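Local coordinates for uncharacterized protein (Leptospirillum rubarum, PDB 3OMD) that is of unknown function and, as a largely helical protein without strands, represents the DUF5069 family in an acidophilic bacterium, at residues Ala35-Thr40 and Lys64-Val69; Arg28-Ala33 and Pro73-Met78. One frame throughout, in Å; residues are numbered along the deposited sequence.

Contact 1. Residues Ala35-Thr40 and Lys64-Val69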
loop_
_atom_site.group_PDB
_atom_site.type_symbol
_atom_site.label_atom_id
_atom_site.label_comp_id
_atom_site.label_asym_id
_atom_site.label_seq_id
_atom_site.Cartn_x
_atom_site.Cartn_y
_atom_site.Cartn_z
ATOM N N ALA A 35 -10.455 -5.992 1.798
ATOM C CA ALA A 35 -11.202 -6.221 0.561
ATOM C C ALA A 35 -10.933 -7.627 -0.014
ATOM O O ALA A 35 -11.850 -8.277 -0.559
ATOM C CB ALA A 35 -10.851 -5.130 -0.440
ATOM N N HIS A 36 -9.692 -8.088 0.103
ATOM C CA HIS A 36 -9.351 -9.435 -0.326
ATOM C C HIS A 36 -10.181 -10.511 0.398
ATOM O O HIS A 36 -10.743 -11.407 -0.271
ATOM C CB HIS A 36 -7.870 -9.627 -0.092
ATOM C CG HIS A 36 -7.424 -11.049 -0.174
ATOM N ND1 HIS A 36 -7.255 -11.703 -1.374
ATOM C CD2 HIS A 36 -7.069 -11.928 0.797
ATOM C CE1 HIS A 36 -6.819 -12.931 -1.138
ATOM N NE2 HIS A 36 -6.688 -13.089 0.167
ATOM N N VAL A 37 -10.270 -10.408 1.732
ATOM C CA VAL A 37 -11.082 -11.342 2.558
ATOM C C VAL A 37 -12.530 -11.282 2.068
ATOM O O VAL A 37 -13.195 -12.323 1.898
ATOM C CB VAL A 37 -10.988 -10.974 4.098
ATOM C CG1 VAL A 37 -12.082 -11.711 4.938
ATOM C CG2 VAL A 37 -9.544 -11.337 4.589
ATOM N N ALA A 38 -13.006 -10.062 1.839
ATOM C CA ALA A 38 -14.398 -9.810 1.414
ATOM C C ALA A 38 -14.718 -10.233 -0.032
ATOM O O ALA A 38 -15.892 -10.394 -0.374
ATOM C CB ALA A 38 -14.751 -8.304 1.617
ATOM N N GLY A 39 -13.703 -10.353 -0.898
ATOM C CA GLY A 39 -13.959 -10.543 -2.344
ATOM C C GLY A 39 -14.402 -9.301 -3.090
ATOM O O GLY A 39 -15.110 -9.403 -4.116
ATOM N N THR A 40 -13.920 -8.129 -2.662
ATOM C CA THR A 40 -14.382 -6.857 -3.222
ATOM C C THR A 40 -13.205 -5.923 -3.579
ATOM O O THR A 40 -13.211 -4.734 -3.283
ATOM C CB THR A 40 -15.368 -6.199 -2.281
ATOM O OG1 THR A 40 -14.806 -6.162 -0.957
ATOM C CG2 THR A 40 -16.698 -6.985 -2.220
ATOM N N LYS A 64 -1.208 -15.033 6.241
ATOM C CA LYS A 64 -1.352 -14.786 7.696
ATOM C C LYS A 64 -1.772 -13.366 8.000
ATOM O O LYS A 64 -2.592 -13.160 8.915
ATOM C CB LYS A 64 -0.065 -15.144 8.425
ATOM C CG LYS A 64 0.301 -16.619 8.287
ATOM C CD LYS A 64 1.527 -16.959 9.070
ATOM C CE LYS A 64 1.808 -18.459 8.931
ATOM N NZ LYS A 64 2.996 -18.863 9.741
ATOM N N PHE A 65 -1.265 -12.393 7.241
ATOM C CA PHE A 65 -1.691 -11.006 7.432
ATOM C C PHE A 65 -3.175 -10.817 7.137
ATOM O O PHE A 65 -3.880 -10.183 7.947
ATOM C CB PHE A 65 -0.807 -10.115 6.558
ATOM C CG PHE A 65 -1.102 -8.643 6.681
ATOM C CD1 PHE A 65 -0.453 -7.871 7.630
ATOM C CD2 PHE A 65 -2.005 -8.031 5.825
ATOM C CE1 PHE A 65 -0.699 -6.505 7.716
ATOM C CE2 PHE A 65 -2.282 -6.667 5.926
ATOM C CZ PHE A 65 -1.625 -5.895 6.877
ATOM N N ALA A 66 -3.667 -11.408 6.037
ATOM C CA ALA A 66 -5.078 -11.270 5.707
ATOM C C ALA A 66 -5.927 -11.928 6.788
ATOM O O ALA A 66 -6.972 -11.398 7.138
ATOM C CB ALA A 66 -5.392 -11.864 4.299
ATOM N N GLU A 67 -5.505 -13.085 7.289
ATOM C CA GLU A 67 -6.251 -13.729 8.379
ATOM C C GLU A 67 -6.240 -12.887 9.651
ATOM O O GLU A 67 -7.267 -12.756 10.341
ATOM C CB GLU A 67 -5.679 -15.115 8.691
ATOM C CG GLU A 67 -6.472 -15.875 9.809
ATOM C CD GLU A 67 -7.934 -16.169 9.441
ATOM O OE1 GLU A 67 -8.219 -16.300 8.217
ATOM O OE2 GLU A 67 -8.793 -16.257 10.370
ATOM N N ALA A 68 -5.095 -12.267 9.932
ATOM C CA ALA A 68 -4.956 -11.497 11.154
ATOM C C ALA A 68 -5.875 -10.285 11.184
ATOM O O ALA A 68 -6.404 -9.936 12.261
ATOM C CB ALA A 68 -3.502 -11.041 11.347
ATOM N N VAL A 69 -6.107 -9.652 10.036
ATOM C CA VAL A 69 -6.936 -8.461 10.035
ATOM C C VAL A 69 -8.403 -8.778 10.339
ATOM O O VAL A 69 -9.103 -7.905 10.852
ATOM C CB VAL A 69 -6.800 -7.609 8.748
ATOM C CG1 VAL A 69 -5.362 -7.229 8.494
ATOM C CG2 VAL A 69 -7.456 -8.279 7.573
#
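Val37 and Ala66 bring the last turn of helix 26-38 up against helix 62-69, their CA atoms 6.8 Å apart. Val37 is the side chain to follow. Its CB leaves the backbone toward the other helix and splits into two methyls. CG1 lies opposite the backbone N (chi1 166°) and points off beside the carbonyl carbon, while CG2 is carried forward beside the N and does the touching. CG2 comes to 3.6 Å from the carbonyl oxygen Ala66 O and lies 4.2 Å from the methyl Ala66 CB, so one methyl spans backbone and side chain of the same small residue. Elsewhere the valine side chain also packs on Tyr2 and Lys70, which join it from loops.

This is plain helix-to-helix packing, and it sits where the first of the two helices stops. Gly39 leaves helical geometry with a positive phi of 75° and closes a Schellman motif, in which Thr40 N bonds back to Ala35 O at 3.0 Å and Gly39 N to His36 O at 3.2 Å. Thr40 OG1 in turn is held by the carbonyl of Met6, tying the chain that leaves the helix to the N-terminal segment.

One residue before the valine, His36 reaches the same alanine methyl with its ring. With CG anti to the backbone N (chi1 166°) the ring is carried toward helix 62-69, and the imidazole carbon His36 CD2 lies 3.9 Å from Ala66 CB, which meets the ring obliquely. The same imidazole stacks with the ring of Tyr46. Ala66 is buried here, whereas His36 is exposed. Next to Ala66 in the chain, Phe65 packs on Val29, Ile30 and Ala33 of helix 26-38 and meets the ring of Phe55.

Contact 2. Residues Arg28-Ala33 and Pro73-Met78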
loop_
_atom_site.group_PDB
_atom_site.type_symbol
_atom_site.label_atom_id
_atom_site.label_comp_id
_atom_site.label_asym_id
_atom_site.label_seq_id
_atom_site.Cartn_x
_atom_site.Cartn_y
_atom_site.Cartn_z
ATOM N N ARG A 28 -2.580 1.099 3.670
ATOM C CA ARG A 28 -3.096 0.753 2.358
ATOM C C ARG A 28 -3.301 -0.768 2.240
ATOM O O ARG A 28 -4.331 -1.238 1.731
ATOM C CB ARG A 28 -2.096 1.234 1.296
ATOM C CG ARG A 28 -2.574 0.985 -0.155
ATOM C CD ARG A 28 -1.648 1.714 -1.087
ATOM N NE ARG A 28 -2.138 1.670 -2.468
ATOM C CZ ARG A 28 -3.042 2.510 -2.967
ATOM N NH1 ARG A 28 -3.529 3.504 -2.228
ATOM N NH2 ARG A 28 -3.428 2.373 -4.242
ATOM N N VAL A 29 -2.313 -1.537 2.691
ATOM C CA VAL A 29 -2.443 -2.985 2.591
ATOM C C VAL A 29 -3.391 -3.577 3.623
ATOM O O VAL A 29 -3.964 -4.636 3.357
ATOM C CB VAL A 29 -1.041 -3.668 2.560
ATOM C CG1 VAL A 29 -0.380 -3.724 3.950
ATOM C CG2 VAL A 29 -1.147 -5.055 1.967
ATOM N N ILE A 30 -3.534 -2.944 4.793
ATOM C CA ILE A 30 -4.679 -3.315 5.649
ATOM C C ILE A 30 -5.989 -3.246 4.863
ATOM O O ILE A 30 -6.799 -4.187 4.874
ATOM C CB ILE A 30 -4.716 -2.440 6.914
ATOM C CG1 ILE A 30 -3.542 -2.835 7.838
ATOM C CG2 ILE A 30 -6.078 -2.586 7.677
ATOM C CD1 ILE A 30 -3.342 -1.757 8.984
ATOM N N ASP A 31 -6.185 -2.130 4.169
ATOM C CA ASP A 31 -7.447 -1.944 3.443
ATOM C C ASP A 31 -7.595 -2.983 2.346
ATOM O O ASP A 31 -8.672 -3.543 2.159
ATOM C CB ASP A 31 -7.488 -0.550 2.832
ATOM C CG ASP A 31 -7.595 0.549 3.875
ATOM O OD1 ASP A 31 -7.904 0.277 5.066
ATOM O OD2 ASP A 31 -7.355 1.736 3.519
ATOM N N LYS A 32 -6.504 -3.232 1.627
ATOM C CA LYS A 32 -6.558 -4.218 0.540
ATOM C C LYS A 32 -6.781 -5.626 1.101
ATOM O O LYS A 32 -7.511 -6.419 0.483
ATOM C CB LYS A 32 -5.265 -4.197 -0.301
ATOM C CG LYS A 32 -5.148 -2.868 -1.107
ATOM C CD LYS A 32 -3.775 -2.664 -1.766
ATOM C CE LYS A 32 -3.539 -3.743 -2.749
ATOM N NZ LYS A 32 -2.096 -3.639 -3.274
ATOM N N ALA A 33 -6.178 -5.942 2.255
ATOM C CA ALA A 33 -6.416 -7.233 2.874
ATOM C C ALA A 33 -7.870 -7.408 3.249
ATOM O O ALA A 33 -8.451 -8.472 3.064
ATOM C CB ALA A 33 -5.528 -7.411 4.091
ATOM N N PRO A 73 -10.032 -5.174 13.865
ATOM C CA PRO A 73 -10.711 -4.165 13.079
ATOM C C PRO A 73 -10.069 -2.790 13.143
ATOM O O PRO A 73 -10.275 -1.976 12.233
ATOM C CB PRO A 73 -12.132 -4.114 13.701
ATOM C CG PRO A 73 -11.945 -4.641 15.070
ATOM C CD PRO A 73 -10.871 -5.673 14.977
ATOM N N GLN A 74 -9.248 -2.557 14.167
ATOM C CA GLN A 74 -8.637 -1.265 14.333
ATOM C C GLN A 74 -7.169 -1.308 13.899
ATOM O O GLN A 74 -6.460 -2.287 14.134
ATOM C CB GLN A 74 -8.718 -0.839 15.785
ATOM C CG GLN A 74 -10.132 -0.886 16.402
ATOM C CD GLN A 74 -11.210 -0.193 15.547
ATOM O OE1 GLN A 74 -12.368 -0.656 15.490
ATOM N NE2 GLN A 74 -10.848 0.912 14.886
ATOM N N ASP A 75 -6.721 -0.202 13.326
ATOM C CA ASP A 75 -5.317 -0.042 12.900
ATOM C C ASP A 75 -4.341 -0.397 14.034
ATOM O O ASP A 75 -3.313 -1.001 13.772
ATOM C CB ASP A 75 -5.054 1.414 12.471
ATOM C CG ASP A 75 -5.490 1.710 11.059
ATOM O OD1 ASP A 75 -5.934 0.813 10.308
ATOM O OD2 ASP A 75 -5.369 2.891 10.693
ATOM N N GLN A 76 -4.615 0.055 15.261
ATOM C CA GLN A 76 -3.664 -0.199 16.326
ATOM C C GLN A 76 -3.510 -1.694 16.542
ATOM O O GLN A 76 -2.416 -2.169 16.873
ATOM C CB GLN A 76 -4.042 0.523 17.619
ATOM C CG GLN A 76 -3.626 2.023 17.599
ATOM C CD GLN A 76 -2.098 2.245 17.615
ATOM O OE1 GLN A 76 -1.387 1.692 18.459
ATOM N NE2 GLN A 76 -1.607 3.049 16.694
ATOM N N ASP A 77 -4.598 -2.446 16.335
ATOM C CA ASP A 77 -4.505 -3.859 16.546
ATOM C C ASP A 77 -3.743 -4.551 15.431
ATOM O O ASP A 77 -2.943 -5.469 15.690
ATOM C CB ASP A 77 -5.884 -4.426 16.823
ATOM C CG ASP A 77 -6.377 -3.945 18.226
ATOM O OD1 ASP A 77 -5.593 -4.076 19.198
ATOM O OD2 ASP A 77 -7.428 -3.337 18.334
HETATM N N MSE A 78 -3.929 -4.088 14.198
HETATM C CA MSE A 78 -3.135 -4.662 13.134
HETATM C C MSE A 78 -1.649 -4.284 13.275
HETATM O O MSE A 78 -0.763 -5.078 13.005
HETATM C CB MSE A 78 -3.673 -4.219 11.772
HETATM C CG MSE A 78 -4.820 -4.936 11.314
HETATM SE SE MSE A 78 -4.327 -6.934 11.300
HETATM C CE MSE A 78 -2.667 -6.967 10.235
#
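Ile30 and Met78, here a selenomethionine, run past each other in opposite directions, each leaving its own helix toward the other. The isoleucine leads with its longer branch. CG1 sits beside the backbone N (chi1 -71°) and extends to CD1, whose methyl lies 3.7 Å from Met78 CB; CG1 itself is 4.2 Å from that same CB. The methionine therefore meets the isoleucine at the root of its chain. Beyond CB it bends at both chi2 and chi3, and its outer part packs on Phe65 and Val69 of helix 62-69.

Asp75 lies one helical turn earlier, and its carboxylate comes in obliquely to the isoleucine, with Asp75 OD1 3.9 Å from Ile30 CD1. A methyl can offer OD1 only van der Waals contact; the acid's OD2 is salt-bridged to Arg14. Asp31 also forms a salt bridge with Arg14, and the arginine probably offsets the repulsion between the two acids, whose OD1 atoms are 5.6 Å apart.

Gln74 holds the N-cap position of helix 75-85, so Asp75 is the first residue of the helix and Met78 follows three residues on: a buried, mainly apolar helix-helix contact, bordered by a shared arginine, within an all-helical fold.

In the fold
From the N terminus, the chain reaches helix 26-38, which supplies one side of both contacts: Arg28-Ala33 to contact 2, then Ala35-Thr40, at its end, to contact 1. It next passes through helix 50-58 to helix 62-69, where contact 1 closes the smaller loop. A short connection leads on to helix 75-85, whose start closes contact 2 around the first loop, so contact 1 is nested inside the loop that contact 2 closes. The centres lie about 9 Å apart, on the same side of the chain's centre. Helix 62-69 also meets helix 75-85, so the three helices form one cluster.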